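Local coordinates for amidohydrolase 3 domain-containing protein (Pyrococcus horikoshii, PDB 3IGH) that is uncharacterized but probably acts as a metal-dependent amidohydrolase, cleaving carbon-nitrogen bonds other than peptide bonds, at residues Phe264-Leu275 against Thr286-Leu297. Numbering follows the deposited sequence.
With SO4 (sulfate ion), chain Q.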
ATOM      1  N   PHE A 264      -7.839  22.604  -6.825  1.00 28.98           N
ATOM      2  CA  PHE A 264      -7.509  23.985  -7.202  1.00 31.01           C
ATOM      3  C   PHE A 264      -8.716  24.887  -6.989  1.00 36.90           C
ATOM      4  O   PHE A 264      -9.834  24.521  -7.339  1.00 31.21           O
ATOM      5  CB  PHE A 264      -7.131  24.046  -8.685  1.00 33.09           C
ATOM      6  CG  PHE A 264      -5.872  23.307  -9.022  1.00 36.67           C
ATOM      7  CD1 PHE A 264      -4.645  23.973  -9.038  1.00 45.48           C
ATOM      8  CD2 PHE A 264      -5.905  21.947  -9.329  1.00 35.15           C
ATOM      9  CE1 PHE A 264      -3.469  23.295  -9.351  1.00 52.10           C
ATOM     10  CE2 PHE A 264      -4.731  21.255  -9.634  1.00 40.68           C
ATOM     11  CZ  PHE A 264      -3.513  21.932  -9.649  1.00 46.71           C
ATOM     12  N   THR A 265      -8.494  26.052  -6.401  1.00 30.09           N
ATOM     13  CA  THR A 265      -9.511  27.102  -6.399  1.00 29.54           C
ATOM     14  C   THR A 265      -9.261  28.117  -7.512  1.00 39.03           C
ATOM     15  O   THR A 265     -10.204  28.533  -8.172  1.00 40.91           O
ATOM     16  CB  THR A 265      -9.590  27.861  -5.069  1.00 30.25           C
ATOM     17  OG1 THR A 265      -8.286  28.336  -4.707  1.00 36.67           O
ATOM     18  CG2 THR A 265     -10.136  26.966  -3.970  1.00 34.92           C
ATOM     19  N   ASP A 266      -7.998  28.518  -7.709  1.00 33.48           N
ATOM     20  CA  ASP A 266      -7.677  29.594  -8.656  1.00 31.14           C
ATOM     21  C   ASP A 266      -6.413  29.362  -9.489  1.00 34.86           C
ATOM     22  O   ASP A 266      -5.830  28.278  -9.466  1.00 32.89           O
ATOM     23  CB  ASP A 266      -7.639  30.965  -7.948  1.00 28.96           C
ATOM     24  CG  ASP A 266      -6.461  31.126  -6.989  1.00 31.18           C
ATOM     25  OD1 ASP A 266      -5.806  30.133  -6.610  1.00 31.31           O
ATOM     26  OD2 ASP A 266      -6.213  32.274  -6.562  1.00 29.61           O
ATOM     27  N   GLY A 267      -6.009  30.379 -10.246  1.00 34.37           N
ATOM     28  CA  GLY A 267      -4.795  30.283 -11.050  1.00 28.27           C
ATOM     29  C   GLY A 267      -3.639  30.953 -10.337  1.00 35.84           C
ATOM     30  O   GLY A 267      -3.463  30.792  -9.122  1.00 29.45           O
ATOM     31  N   SER A 268      -2.883  31.755 -11.079  1.00 28.95           N
ATOM     32  CA  SER A 268      -1.667  32.366 -10.545  1.00 31.75           C
ATOM     33  C   SER A 268      -1.665  33.885 -10.704  1.00 29.50           C
ATOM     34  O   SER A 268      -2.374  34.429 -11.549  1.00 31.55           O
ATOM     35  CB  SER A 268      -0.441  31.763 -11.243  1.00 35.67           C
ATOM     36  OG  SER A 268      -0.462  32.043 -12.639  1.00 51.59           O
ATOM     37  N   LEU A 269      -0.857  34.556  -9.893  1.00 28.38           N
ATOM     38  CA  LEU A 269      -0.733  36.014  -9.974  1.00 34.71           C
ATOM     39  C   LEU A 269      -0.071  36.482 -11.256  1.00 32.49           C
ATOM     40  O   LEU A 269      -0.436  37.528 -11.775  1.00 33.30           O
ATOM     41  CB  LEU A 269      -0.013  36.585  -8.757  1.00 34.16           C
ATOM     42  CG  LEU A 269      -0.841  36.523  -7.474  1.00 33.42           C
ATOM     43  CD1 LEU A 269       0.076  36.644  -6.278  1.00 34.96           C
ATOM     44  CD2 LEU A 269      -1.965  37.578  -7.451  1.00 30.43           C
ATOM     45  N   GLY A 270       0.879  35.698 -11.764  1.00 31.99           N
ATOM     46  CA  GLY A 270       1.577  36.023 -13.015  1.00 31.02           C
ATOM     47  C   GLY A 270       0.648  36.189 -14.196  1.00 42.60           C
ATOM     48  O   GLY A 270       0.725  37.180 -14.921  1.00 36.95           O
ATOM     49  N   ALA A 271      -0.256  35.226 -14.355  1.00 37.98           N
ATOM     50  CA  ALA A 271      -1.213  35.222 -15.449  1.00 39.57           C
ATOM     51  C   ALA A 271      -2.473  36.027 -15.120  1.00 35.42           C
ATOM     52  O   ALA A 271      -3.365  36.151 -15.967  1.00 37.49           O
ATOM     53  CB  ALA A 271      -1.581  33.777 -15.813  1.00 39.68           C
ATOM     54  N   ARG A 272      -2.525  36.569 -13.898  1.00 32.05           N
ATOM     55  CA  ARG A 272      -3.696  37.288 -13.353  1.00 29.80           C
ATOM     56  C   ARG A 272      -4.951  36.404 -13.278  1.00 33.71           C
ATOM     57  O   ARG A 272      -6.074  36.872 -13.471  1.00 33.49           O
ATOM     58  CB  ARG A 272      -3.982  38.620 -14.085  1.00 32.94           C
ATOM     59  CG  ARG A 272      -2.773  39.568 -14.165  1.00 35.29           C
ATOM     60  CD  ARG A 272      -3.176  40.951 -14.675  1.00 39.43           C
ATOM     61  NE  ARG A 272      -2.033  41.853 -14.830  1.00 44.22           N
ATOM     62  CZ  ARG A 272      -1.231  41.879 -15.893  1.00 41.21           C
ATOM     63  NH1 ARG A 272      -1.436  41.056 -16.913  1.00 40.59           N
ATOM     64  NH2 ARG A 272      -0.214  42.730 -15.934  1.00 41.87           N
ATOM     65  N   THR A 273      -4.741  35.127 -12.976  1.00 35.86           N
ATOM     66  CA  THR A 273      -5.834  34.169 -12.850  1.00 31.76           C
ATOM     67  C   THR A 273      -6.084  33.774 -11.397  1.00 30.09           C
ATOM     68  O   THR A 273      -7.060  33.074 -11.097  1.00 33.98           O
ATOM     69  CB  THR A 273      -5.604  32.931 -13.741  1.00 29.34           C
ATOM     70  OG1 THR A 273      -4.274  32.434 -13.540  1.00 31.25           O
ATOM     71  CG2 THR A 273      -5.776  33.301 -15.213  1.00 37.63           C
ATOM     72  N   ALA A 274      -5.220  34.250 -10.498  1.00 27.79           N
ATOM     73  CA  ALA A 274      -5.432  34.111  -9.067  1.00 30.71           C
ATOM     74  C   ALA A 274      -6.612  34.981  -8.663  1.00 35.07           C
ATOM     75  O   ALA A 274      -6.750  36.112  -9.145  1.00 33.44           O
ATOM     76  CB  ALA A 274      -4.180  34.495  -8.278  1.00 28.56           C
ATOM     77  N   LEU A 275      -7.461  34.451  -7.789  1.00 35.32           N
ATOM     78  CA  LEU A 275      -8.742  35.094  -7.477  1.00 28.91           C
ATOM     79  C   LEU A 275      -8.646  36.060  -6.305  1.00 30.45           C
ATOM     80  O   LEU A 275      -8.445  35.653  -5.162  1.00 31.17           O
ATOM     81  CB  LEU A 275      -9.822  34.030  -7.216  1.00 31.88           C
ATOM     82  CG  LEU A 275     -11.260  34.530  -7.027  1.00 32.07           C
ATOM     83  CD1 LEU A 275     -11.793  35.154  -8.317  1.00 40.00           C
ATOM     84  CD2 LEU A 275     -12.141  33.367  -6.589  1.00 33.85           C
ATOM     85  N   THR A 286     -10.044  42.914 -14.409  1.00 42.88           N
ATOM     86  CA  THR A 286     -10.129  41.516 -13.967  1.00 39.25           C
ATOM     87  C   THR A 286      -9.801  41.317 -12.491  1.00 38.17           C
ATOM     88  O   THR A 286      -9.027  42.078 -11.909  1.00 35.55           O
ATOM     89  CB  THR A 286      -9.279  40.563 -14.869  1.00 45.49           C
ATOM     90  OG1 THR A 286      -9.619  39.201 -14.581  1.00 47.35           O
ATOM     91  CG2 THR A 286      -7.772  40.772 -14.676  1.00 38.84           C
ATOM     92  N   SER A 287     -10.411  40.295 -11.895  1.00 32.86           N
ATOM     93  CA  SER A 287     -10.165  39.920 -10.499  1.00 35.34           C
ATOM     94  C   SER A 287      -9.680  38.472 -10.375  1.00 30.31           C
ATOM     95  O   SER A 287      -9.578  37.936  -9.273  1.00 29.88           O
ATOM     96  CB  SER A 287     -11.430  40.112  -9.662  1.00 36.98           C
ATOM     97  OG  SER A 287     -11.772  41.474  -9.561  1.00 43.87           O
ATOM     98  N   GLY A 288      -9.394  37.848 -11.511  1.00 32.63           N
ATOM     99  CA  GLY A 288      -8.866  36.492 -11.541  1.00 30.73           C
ATOM    100  C   GLY A 288      -9.945  35.493 -11.891  1.00 39.74           C
ATOM    101  O   GLY A 288     -11.006  35.865 -12.369  1.00 38.64           O
ATOM    102  N   GLN A 289      -9.688  34.220 -11.622  1.00 31.66           N
ATOM    103  CA  GLN A 289     -10.538  33.172 -12.153  1.00 36.05           C
ATOM    104  C   GLN A 289     -10.650  31.977 -11.208  1.00 43.52           C
ATOM    105  O   GLN A 289      -9.649  31.324 -10.884  1.00 36.91           O
ATOM    106  CB  GLN A 289      -9.990  32.754 -13.516  1.00 39.22           C
ATOM    107  CG  GLN A 289     -10.784  31.718 -14.255  1.00 56.63           C
ATOM    108  CD  GLN A 289     -10.087  31.291 -15.527  1.00 64.34           C
ATOM    109  OE1 GLN A 289      -9.535  30.196 -15.604  1.00 72.03           O
ATOM    110  NE2 GLN A 289     -10.092  32.165 -16.530  1.00 64.78           N
ATOM    111  N   LEU A 290     -11.880  31.715 -10.771  1.00 34.97           N
ATOM    112  CA  LEU A 290     -12.209  30.542  -9.975  1.00 35.15           C
ATOM    113  C   LEU A 290     -12.244  29.321 -10.880  1.00 36.19           C
ATOM    114  O   LEU A 290     -12.957  29.299 -11.890  1.00 39.56           O
ATOM    115  CB  LEU A 290     -13.553  30.738  -9.263  1.00 36.29           C
ATOM    116  CG  LEU A 290     -14.030  29.688  -8.256  1.00 42.06           C
ATOM    117  CD1 LEU A 290     -13.182  29.681  -6.992  1.00 45.13           C
ATOM    118  CD2 LEU A 290     -15.498  29.909  -7.920  1.00 42.40           C
ATOM    119  N   VAL A 291     -11.455  28.314 -10.512  1.00 34.46           N
ATOM    120  CA  VAL A 291     -11.261  27.101 -11.309  1.00 33.59           C
ATOM    121  C   VAL A 291     -12.393  26.086 -11.069  1.00 30.91           C
ATOM    122  O   VAL A 291     -12.849  25.419 -11.996  1.00 35.76           O
ATOM    123  CB  VAL A 291      -9.863  26.453 -10.984  1.00 41.58           C
ATOM    124  CG1 VAL A 291      -9.720  25.070 -11.603  1.00 41.27           C
ATOM    125  CG2 VAL A 291      -8.740  27.346 -11.488  1.00 41.97           C
ATOM    126  N   MET A 292     -12.827  25.983  -9.818  1.00 35.95           N
ATOM    127  CA  MET A 292     -13.844  25.019  -9.411  1.00 39.31           C
ATOM    128  C   MET A 292     -14.700  25.696  -8.351  1.00 30.14           C
ATOM    129  O   MET A 292     -14.176  26.411  -7.504  1.00 34.39           O
ATOM    130  CB  MET A 292     -13.163  23.771  -8.827  1.00 34.60           C
ATOM    131  CG  MET A 292     -14.062  22.543  -8.665  1.00 40.50           C
ATOM    132  SD  MET A 292     -13.175  21.024  -8.192  1.00 29.14           S
ATOM    133  CE  MET A 292     -12.735  20.386  -9.799  1.00 37.12           C
ATOM    134  N   GLU A 293     -16.013  25.459  -8.399  1.00 35.74           N
ATOM    135  CA  GLU A 293     -16.950  26.027  -7.422  1.00 33.52           C
ATOM    136  C   GLU A 293     -16.945  25.230  -6.125  1.00 34.23           C
ATOM    137  O   GLU A 293     -16.514  24.075  -6.112  1.00 33.62           O
ATOM    138  CB  GLU A 293     -18.369  26.034  -7.991  1.00 39.71           C
ATOM    139  CG  GLU A 293     -18.544  26.886  -9.247  1.00 38.22           C
ATOM    140  CD  GLU A 293     -18.787  28.360  -8.961  1.00 38.99           C
ATOM    141  OE1 GLU A 293     -18.868  29.121  -9.942  1.00 45.05           O
ATOM    142  OE2 GLU A 293     -18.924  28.763  -7.783  1.00 44.51           O
ATOM    143  N   ARG A 294     -17.442  25.843  -5.052  1.00 30.83           N
ATOM    144  CA  ARG A 294     -17.449  25.219  -3.722  1.00 37.03           C
ATOM    145  C   ARG A 294     -18.108  23.849  -3.700  1.00 37.62           C
ATOM    146  O   ARG A 294     -17.532  22.921  -3.150  1.00 38.74           O
ATOM    147  CB  ARG A 294     -18.115  26.118  -2.676  1.00 36.13           C
ATOM    148  CG  ARG A 294     -17.295  27.303  -2.212  1.00 32.41           C
ATOM    149  CD  ARG A 294     -18.197  28.292  -1.471  1.00 34.62           C
ATOM    150  NE  ARG A 294     -17.509  29.513  -1.046  1.00 42.32           N
ATOM    151  CZ  ARG A 294     -17.310  30.583  -1.819  1.00 55.15           C
ATOM    152  NH1 ARG A 294     -16.688  31.648  -1.328  1.00 47.37           N
ATOM    153  NH2 ARG A 294     -17.722  30.597  -3.083  1.00 43.60           N
ATOM    154  N   GLU A 295     -19.290  23.712  -4.317  1.00 35.43           N
ATOM    155  CA  GLU A 295     -20.023  22.434  -4.293  1.00 37.24           C
ATOM    156  C   GLU A 295     -19.175  21.266  -4.812  1.00 38.30           C
ATOM    157  O   GLU A 295     -19.119  20.206  -4.170  1.00 29.39           O
ATOM    158  CB  GLU A 295     -21.357  22.514  -5.062  1.00 34.76           C
ATOM    159  CG  GLU A 295     -22.169  21.206  -5.020  1.00 62.49           C
ATOM    160  CD  GLU A 295     -23.651  21.372  -5.362  1.00 66.83           C
ATOM    161  OE1 GLU A 295     -24.345  20.336  -5.446  1.00 82.06           O
ATOM    162  OE2 GLU A 295     -24.123  22.519  -5.543  1.00 84.84           O
ATOM    163  N   GLU A 296     -18.504  21.471  -5.946  1.00 30.29           N
ATOM    164  CA  GLU A 296     -17.647  20.435  -6.517  1.00 34.05           C
ATOM    165  C   GLU A 296     -16.398  20.184  -5.668  1.00 32.99           C
ATOM    166  O   GLU A 296     -15.985  19.031  -5.491  1.00 30.73           O
ATOM    167  CB  GLU A 296     -17.258  20.752  -7.960  1.00 38.12           C
ATOM    168  CG  GLU A 296     -16.704  19.527  -8.696  1.00 52.96           C
ATOM    169  CD  GLU A 296     -16.241  19.813 -10.114  1.00 51.76           C
ATOM    170  OE1 GLU A 296     -16.461  20.936 -10.622  1.00 50.36           O
ATOM    171  OE2 GLU A 296     -15.649  18.899 -10.727  1.00 61.43           O
ATOM    172  N   LEU A 297     -15.813  21.251  -5.128  1.00 29.73           N
ATOM    173  CA  LEU A 297     -14.670  21.110  -4.227  1.00 29.13           C
ATOM    174  C   LEU A 297     -15.035  20.322  -2.964  1.00 36.01           C
ATOM    175  O   LEU A 297     -14.259  19.483  -2.519  1.00 28.60           O
ATOM    176  CB  LEU A 297     -14.093  22.475  -3.849  1.00 27.00           C
ATOM    177  CG  LEU A 297     -13.357  23.268  -4.939  1.00 25.26           C
ATOM    178  CD1 LEU A 297     -13.340  24.741  -4.548  1.00 29.25           C
ATOM    179  CD2 LEU A 297     -11.914  22.766  -5.099  1.00 26.11           C
TER
HETATM  180  S   SO4 Q  16     -21.861  26.820  -5.055  0.70 54.53           S
HETATM  181  O1  SO4 Q  16     -20.950  25.820  -5.598  0.70 37.28           O
HETATM  182  O2  SO4 Q  16     -22.585  27.424  -6.167  0.70 62.92           O
HETATM  183  O3  SO4 Q  16     -22.834  26.172  -4.174  0.70 52.61           O
HETATM  184  O4  SO4 Q  16     -21.128  27.850  -4.325  0.70 40.79           O
HETATM  185  O   HOH W   1      -7.715  37.441 -15.497  1.00 43.18           O
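The carbonyl oxygen of T273 is gripped by two backbone amides: Q289 N, 2.9 Å from T273 O, and G267 N from T273's own segment, 264-275, the two arriving on opposite faces of the carbonyl plane. The bond from Q289 is well bent, 143° at the hydrogen. Further along, V291 N donates to T265 O at 2.7 Å and almost dead straight, though it sits above the carbonyl plane. CD1 of L290 also rests on T265 O, at 3.4 Å. The contact lies in the long loop that follows strand 256-264 of the amidohydrolase TIM barrel; it runs out, turns back over its own start and enters helix 294-305. On the returning limb G288 lies against the backbone of 273-275, and a CB there would run into A274 O. In L275 the CA-CB bond turns CG away from the backbone N (chi1 -173°), which brings CD2 to 3.9 Å from CD1 of L290, the two side chains meeting at a slant, and puts CD1 over the G288-Q289 peptide. Its own N is tied to D266 OD2, whose carboxylate is further fixed by the amides of I316 and G317. With an alanine here in place of L275, L290 would probably lose its leucine neighbour and a gap would open over that peptide. In the first turn of the helix, the side chains of L297 and T265 cross at about a right angle, CD1 of L297 3.9 Å from CG2 of T265, while T265 OG1 is hydrogen-bonded to H314 O.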